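Local coordinates for globin protein (Ramazzottius varieornatus, PDB 5ZIQ), which binds a heme whose iron takes two axial histidines, and is a globin of unknown function that may bind oxygen, as its family generally does, at residues A[155-158]-A[159-163]; A[124-127]-A[128-131]. One frame throughout, in Å; residues are numbered along the deposited sequence.

Contact 1 of 2, residues A[155-158]-A[159-163]; sequences KIWI and SWTTE
From Ser159 to Thr162 each backbone N-H bonds the carbonyl four residues back, Lys155 to Ile158 in turn, the regular ladder of an alpha helix, and it is straightest where Thr161 N meets Trp157 O at 2.9 Å, with 170° at the hydrogen. Thr161 then turns back on the preceding turn with both branches. Its OG1 sits between the backbone N and the carbonyl carbon (chi1 67°), which brings it down to donate to Ile158 O at 2.8 Å. That oxygen also accepts from Thr162 N, so two donors grip it. The other branch, the methyl CG2, lies over one face of Trp157, offset toward the rim of the indole; it stands 4.1 Å from the centroid of the five-membered ring, a CH-pi contact. Trp157 carries its indole anti to its own backbone N (chi1 176°), on the flank that packs against helix 79-97, while Trp160 turns to helix 102-115 and Ile158 to helix 127-142. Ser159, small and polar, suits the exposed side of the helix. The chemistry implies that threonine can be buried here because a carbonyl of the helix accepts its hydroxyl's hydrogen bond, leaving the methyl for the aromatic face.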
loop_
_atom_site.group_PDB
_atom_site.type_symbol
_atom_site.label_atom_id
_atom_site.label_comp_id
_atom_site.label_asym_id
_atom_site.label_seq_id
_atom_site.Cartn_x
_atom_site.Cartn_y
_atom_site.Cartn_z
ATOM N N LYS A 155 11.664 1.968 0.362
ATOM C CA LYS A 155 11.628 2.499 -1.002
ATOM C C LYS A 155 11.871 1.349 -1.994
ATOM O O LYS A 155 11.166 1.265 -3.004
ATOM C CB LYS A 155 12.630 3.634 -1.158
ATOM C CG LYS A 155 12.135 4.948 -0.558
ATOM C CD LYS A 155 13.225 6.002 -0.667
ATOM C CE LYS A 155 12.744 7.350 -0.137
ATOM N NZ LYS A 155 13.833 8.364 -0.126
ATOM N N ILE A 156 12.813 0.446 -1.680
ATOM C CA ILE A 156 13.097 -0.686 -2.569
ATOM C C ILE A 156 11.894 -1.622 -2.655
ATOM O O ILE A 156 11.453 -2.038 -3.748
ATOM C CB ILE A 156 14.311 -1.507 -2.060
ATOM C CG1 ILE A 156 15.591 -0.652 -2.124
ATOM C CG2 ILE A 156 14.465 -2.808 -2.868
ATOM C CD1 ILE A 156 16.788 -1.257 -1.390
ATOM N N TRP A 157 11.373 -1.977 -1.486
ATOM C CA TRP A 157 10.317 -2.978 -1.426
ATOM C C TRP A 157 8.998 -2.423 -1.974
ATOM O O TRP A 157 8.310 -3.098 -2.746
ATOM C CB TRP A 157 10.176 -3.486 0.015
ATOM C CG TRP A 157 9.042 -4.458 0.207
ATOM C CD1 TRP A 157 9.043 -5.792 -0.072
ATOM C CD2 TRP A 157 7.765 -4.150 0.739
ATOM N NE1 TRP A 157 7.829 -6.346 0.274
ATOM C CE2 TRP A 157 7.019 -5.356 0.769
ATOM C CE3 TRP A 157 7.167 -2.961 1.197
ATOM C CZ2 TRP A 157 5.693 -5.411 1.236
ATOM C CZ3 TRP A 157 5.850 -3.016 1.672
ATOM C CH2 TRP A 157 5.127 -4.237 1.672
ATOM N N ILE A 158 8.638 -1.198 -1.598
ATOM C CA ILE A 158 7.386 -0.617 -2.122
ATOM C C ILE A 158 7.468 -0.492 -3.645
ATOM O O ILE A 158 6.499 -0.831 -4.334
ATOM C CB ILE A 158 7.052 0.739 -1.456
ATOM C CG1 ILE A 158 6.759 0.526 0.034
ATOM C CG2 ILE A 158 5.857 1.412 -2.138
ATOM C CD1 ILE A 158 6.693 1.809 0.836
ATOM N N SER A 159 8.612 -0.036 -4.162
ATOM C CA SER A 159 8.811 0.049 -5.624
ATOM C C SER A 159 8.619 -1.304 -6.309
ATOM O O SER A 159 7.929 -1.399 -7.324
ATOM C CB SER A 159 10.192 0.612 -5.964
ATOM O OG SER A 159 10.245 1.984 -5.638
ATOM N N TRP A 160 9.199 -2.345 -5.719
ATOM C CA TRP A 160 9.117 -3.686 -6.286
ATOM C C TRP A 160 7.657 -4.164 -6.292
ATOM O O TRP A 160 7.176 -4.691 -7.309
ATOM C CB TRP A 160 10.028 -4.619 -5.501
ATOM C CG TRP A 160 10.012 -6.044 -5.961
ATOM C CD1 TRP A 160 10.830 -6.610 -6.908
ATOM C CD2 TRP A 160 9.163 -7.084 -5.490
ATOM N NE1 TRP A 160 10.526 -7.948 -7.056
ATOM C CE2 TRP A 160 9.517 -8.263 -6.192
ATOM C CE3 TRP A 160 8.132 -7.144 -4.532
ATOM C CZ2 TRP A 160 8.876 -9.487 -5.980
ATOM C CZ3 TRP A 160 7.496 -8.364 -4.321
ATOM C CH2 TRP A 160 7.867 -9.518 -5.043
ATOM N N THR A 161 6.933 -3.960 -5.186
ATOM C CA THR A 161 5.505 -4.326 -5.191
ATOM C C THR A 161 4.720 -3.597 -6.275
ATOM O O THR A 161 3.875 -4.218 -6.922
ATOM C CB THR A 161 4.782 -4.126 -3.825
ATOM O OG1 THR A 161 4.683 -2.730 -3.489
ATOM C CG2 THR A 161 5.503 -4.875 -2.727
ATOM N N THR A 162 4.977 -2.298 -6.478
ATOM C CA THR A 162 4.263 -1.530 -7.530
ATOM C C THR A 162 4.498 -2.110 -8.912
ATOM O O THR A 162 3.554 -2.192 -9.722
ATOM C CB THR A 162 4.694 -0.064 -7.520
ATOM O OG1 THR A 162 4.275 0.494 -6.290
ATOM C CG2 THR A 162 4.057 0.768 -8.690
ATOM N N GLU A 163 5.747 -2.487 -9.182
ATOM C CA GLU A 163 6.081 -3.106 -10.451
ATOM C C GLU A 163 5.252 -4.376 -10.677
ATOM O O GLU A 163 4.742 -4.585 -11.780
ATOM C CB GLU A 163 7.583 -3.356 -10.541
ATOM C CG GLU A 163 8.095 -3.581 -11.956
ATOM C CD GLU A 163 7.952 -5.010 -12.440
ATOM O OE1 GLU A 163 7.569 -5.184 -13.623
ATOM O OE2 GLU A 163 8.235 -5.952 -11.658
#

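Contact 2 of 2, residues A[124-127]-A[128-131]; sequences ESYF and ERME. With HEM (protoporphyrin IX containing Fe), chain E.
Two backbone hydrogen bonds join the segments, both of the i to i+3 kind: Arg129 N reaches Tyr126 O at 2.9 Å, and Met130 N reaches Phe127 O at 3.0 Å. The chain is thus tightly wound where helix 127-142 begins. A water bridges one residue further, donating to Glu124 O and accepting from Glu128 N, which lies 2.9 Å from it. Among side chains, Tyr126 and Arg129 run alongside each other, pointing the same way, their planes 25° apart. Arg129 stays extended from CG to NE, and Tyr126 CD1 lies 3.7 Å above one face of its guanidinium. A leucine in place of Arg129 would probably leave the tyrosine without this flat neighbour and Asp59 without its long, weak ion pair. Nonpolar contacts reach the heme: Phe127 CD1 comes 3.7 Å from CHC, while Met130, bent at chi2 (60°) and chi3, lays CE 3.9 Å from heme C4B. Flexible methionine and rigid phenylalanine both suit this apolar wall of the pocket. Around it, Met130 packs on helices 42-56 and 79-97, where it meets His88, an axial ligand, and Phe127 touches Ile165 of helix 148-170 and sets its ring edge-to-face with His116, the other.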
loop_
_atom_site.group_PDB
_atom_site.type_symbol
_atom_site.label_atom_id
_atom_site.label_comp_id
_atom_site.label_asym_id
_atom_site.label_seq_id
_atom_site.Cartn_x
_atom_site.Cartn_y
_atom_site.Cartn_z
ATOM N N GLU A 124 -2.852 3.226 -15.291
ATOM C CA GLU A 124 -1.719 2.481 -14.700
ATOM C C GLU A 124 -0.748 3.372 -13.893
ATOM O O GLU A 124 -0.147 2.932 -12.891
ATOM C CB GLU A 124 -0.949 1.760 -15.808
ATOM C CG GLU A 124 0.088 0.764 -15.316
ATOM C CD GLU A 124 0.958 0.236 -16.449
ATOM O OE1 GLU A 124 0.651 0.494 -17.635
ATOM O OE2 GLU A 124 1.961 -0.444 -16.157
ATOM N N SER A 125 -0.575 4.612 -14.336
ATOM C CA SER A 125 0.323 5.525 -13.669
ATOM C C SER A 125 -0.122 5.903 -12.262
ATOM O O SER A 125 0.677 6.438 -11.491
ATOM C CB SER A 125 0.553 6.775 -14.528
ATOM O OG SER A 125 -0.663 7.485 -14.703
ATOM N N TYR A 126 -1.380 5.604 -11.916
ATOM C CA TYR A 126 -1.886 5.930 -10.579
ATOM C C TYR A 126 -1.320 5.042 -9.477
ATOM O O TYR A 126 -1.239 5.478 -8.353
ATOM C CB TYR A 126 -3.416 5.900 -10.505
ATOM C CG TYR A 126 -4.127 6.902 -11.397
ATOM C CD1 TYR A 126 -3.454 8.016 -11.950
ATOM C CD2 TYR A 126 -5.494 6.764 -11.645
ATOM C CE1 TYR A 126 -4.127 8.938 -12.757
ATOM C CE2 TYR A 126 -6.174 7.678 -12.446
ATOM C CZ TYR A 126 -5.489 8.761 -13.000
ATOM O OH TYR A 126 -6.177 9.667 -13.790
ATOM N N PHE A 127 -0.926 3.802 -9.775
ATOM C CA PHE A 127 -0.453 2.929 -8.701
ATOM C C PHE A 127 0.687 3.557 -7.889
ATOM O O PHE A 127 0.685 3.504 -6.658
ATOM C CB PHE A 127 -0.009 1.569 -9.216
ATOM C CG PHE A 127 -1.119 0.711 -9.762
ATOM C CD1 PHE A 127 -2.161 0.235 -8.938
ATOM C CD2 PHE A 127 -1.109 0.348 -11.106
ATOM C CE1 PHE A 127 -3.157 -0.588 -9.467
ATOM C CE2 PHE A 127 -2.107 -0.471 -11.633
ATOM C CZ PHE A 127 -3.124 -0.942 -10.818
ATOM N N GLU A 128 1.641 4.182 -8.582
ATOM C CA GLU A 128 2.784 4.822 -7.928
ATOM C C GLU A 128 2.363 5.916 -6.925
ATOM O O GLU A 128 3.056 6.155 -5.944
ATOM C CB GLU A 128 3.779 5.368 -8.978
ATOM C CG GLU A 128 5.114 5.859 -8.418
ATOM C CD GLU A 128 6.082 6.318 -9.499
ATOM O OE1 GLU A 128 5.636 6.639 -10.631
ATOM O OE2 GLU A 128 7.304 6.357 -9.217
ATOM N N ARG A 129 1.202 6.534 -7.136
ATOM C CA ARG A 129 0.684 7.547 -6.208
ATOM C C ARG A 129 0.406 6.971 -4.826
ATOM O O ARG A 129 0.498 7.670 -3.827
ATOM C CB ARG A 129 -0.586 8.193 -6.775
ATOM C CG ARG A 129 -0.328 9.014 -8.033
ATOM C CD ARG A 129 -1.613 9.579 -8.617
ATOM N NE ARG A 129 -1.298 10.546 -9.668
ATOM C CZ ARG A 129 -2.186 11.356 -10.240
ATOM N NH1 ARG A 129 -1.789 12.222 -11.169
ATOM N NH2 ARG A 129 -3.466 11.324 -9.876
ATOM N N MET A 130 0.075 5.690 -4.763
ATOM C CA MET A 130 -0.192 5.065 -3.482
ATOM C C MET A 130 1.096 4.892 -2.681
ATOM O O MET A 130 1.043 4.862 -1.453
ATOM C CB MET A 130 -0.899 3.725 -3.678
ATOM C CG MET A 130 -1.539 3.147 -2.414
ATOM S SD MET A 130 -2.801 4.183 -1.664
ATOM C CE MET A 130 -4.137 4.066 -2.850
ATOM N N GLU A 131 2.244 4.794 -3.364
ATOM C CA GLU A 131 3.556 4.645 -2.683
ATOM C C GLU A 131 3.849 5.735 -1.667
ATOM O O GLU A 131 4.182 5.429 -0.535
ATOM C CB GLU A 131 4.728 4.599 -3.678
ATOM C CG GLU A 131 4.636 3.491 -4.694
ATOM C CD GLU A 131 5.878 3.396 -5.551
ATOM O OE1 GLU A 131 6.879 4.122 -5.333
ATOM O OE2 GLU A 131 5.849 2.587 -6.464
HETATM C CHA HEM E . -10.022 -1.518 -5.624
HETATM C CHB HEM E . -8.698 3.073 -6.338
HETATM C CHC HEM E . -4.037 1.587 -6.014
HETATM C CHD HEM E . -5.666 -2.323 -3.654
HETATM C C1A HEM E . -10.068 -0.176 -5.915
HETATM C C2A HEM E . -11.225 0.528 -6.333
HETATM C C3A HEM E . -10.857 1.823 -6.537
HETATM C C4A HEM E . -9.478 1.935 -6.239
HETATM C CMA HEM E . -11.762 2.945 -6.972
HETATM C CAA HEM E . -12.602 -0.071 -6.513
HETATM C CBA HEM E . -13.618 0.570 -5.558
HETATM C CGA HEM E . -13.323 0.177 -4.137
HETATM O O1A HEM E . -13.115 -1.023 -3.851
HETATM O O2A HEM E . -13.279 1.043 -3.241
HETATM C C1B HEM E . -7.292 3.055 -6.369
HETATM C C2B HEM E . -6.491 4.163 -6.743
HETATM C C3B HEM E . -5.183 3.775 -6.666
HETATM C C4B HEM E . -5.186 2.368 -6.207
HETATM C CMB HEM E . -7.008 5.518 -7.170
HETATM C CAB HEM E . -3.991 4.582 -6.961
HETATM C CBB HEM E . -3.909 5.827 -6.493
HETATM C C1C HEM E . -4.048 0.429 -5.251
HETATM C C2C HEM E . -2.958 -0.167 -4.612
HETATM C C3C HEM E . -3.439 -1.274 -3.918
HETATM C C4C HEM E . -4.833 -1.350 -4.144
HETATM C CMC HEM E . -1.530 0.309 -4.666
HETATM C CAC HEM E . -2.698 -2.227 -3.074
HETATM C CBC HEM E . -1.383 -2.238 -3.007
HETATM C C1D HEM E . -6.990 -2.416 -4.081
HETATM C C2D HEM E . -7.801 -3.607 -3.774
HETATM C C3D HEM E . -9.011 -3.385 -4.320
HETATM C C4D HEM E . -8.932 -2.061 -4.966
HETATM C CMD HEM E . -7.345 -4.824 -2.999
HETATM C CAD HEM E . -10.207 -4.317 -4.281
HETATM C CBD HEM E . -10.292 -5.037 -5.621
HETATM C CGD HEM E . -11.464 -5.986 -5.663
HETATM O O1D HEM E . -12.024 -6.323 -4.599
HETATM O O2D HEM E . -11.873 -6.438 -6.762
HETATM N NA HEM E . -9.001 0.689 -5.898
HETATM N NB HEM E . -6.474 2.039 -6.089
HETATM N NC HEM E . -5.164 -0.312 -4.966
HETATM N ND HEM E . -7.707 -1.519 -4.793
HETATM FE FE HEM E . -7.120 0.182 -5.430
HETATM O O HOH W 1 2.133 3.317 -11.304
#

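Contact 1 lies within helix 148-170; contact 2 runs from the preceding loop into helix 127-142, the helix before it in the chain. Their centres are about 11 Å apart, and each has a buried and an exposed side. They meet directly: Thr162 OG1 lies 2.6 Å from Glu131 OE2, a probable hydrogen bond, and Ile158 CG2 packs 3.5 Å from Glu131 CG. The regular alpha-helical bonding of contact 1, in mid-helix, contrasts with the tighter i to i+3 turns of contact 2 at a helix start. Their buried faces differ too. Residues 155-163 turn tryptophans and an isoleucine toward three other helices, whereas residues 124-131 give Tyr126, Phe127 and Met130 to the heme pocket itself.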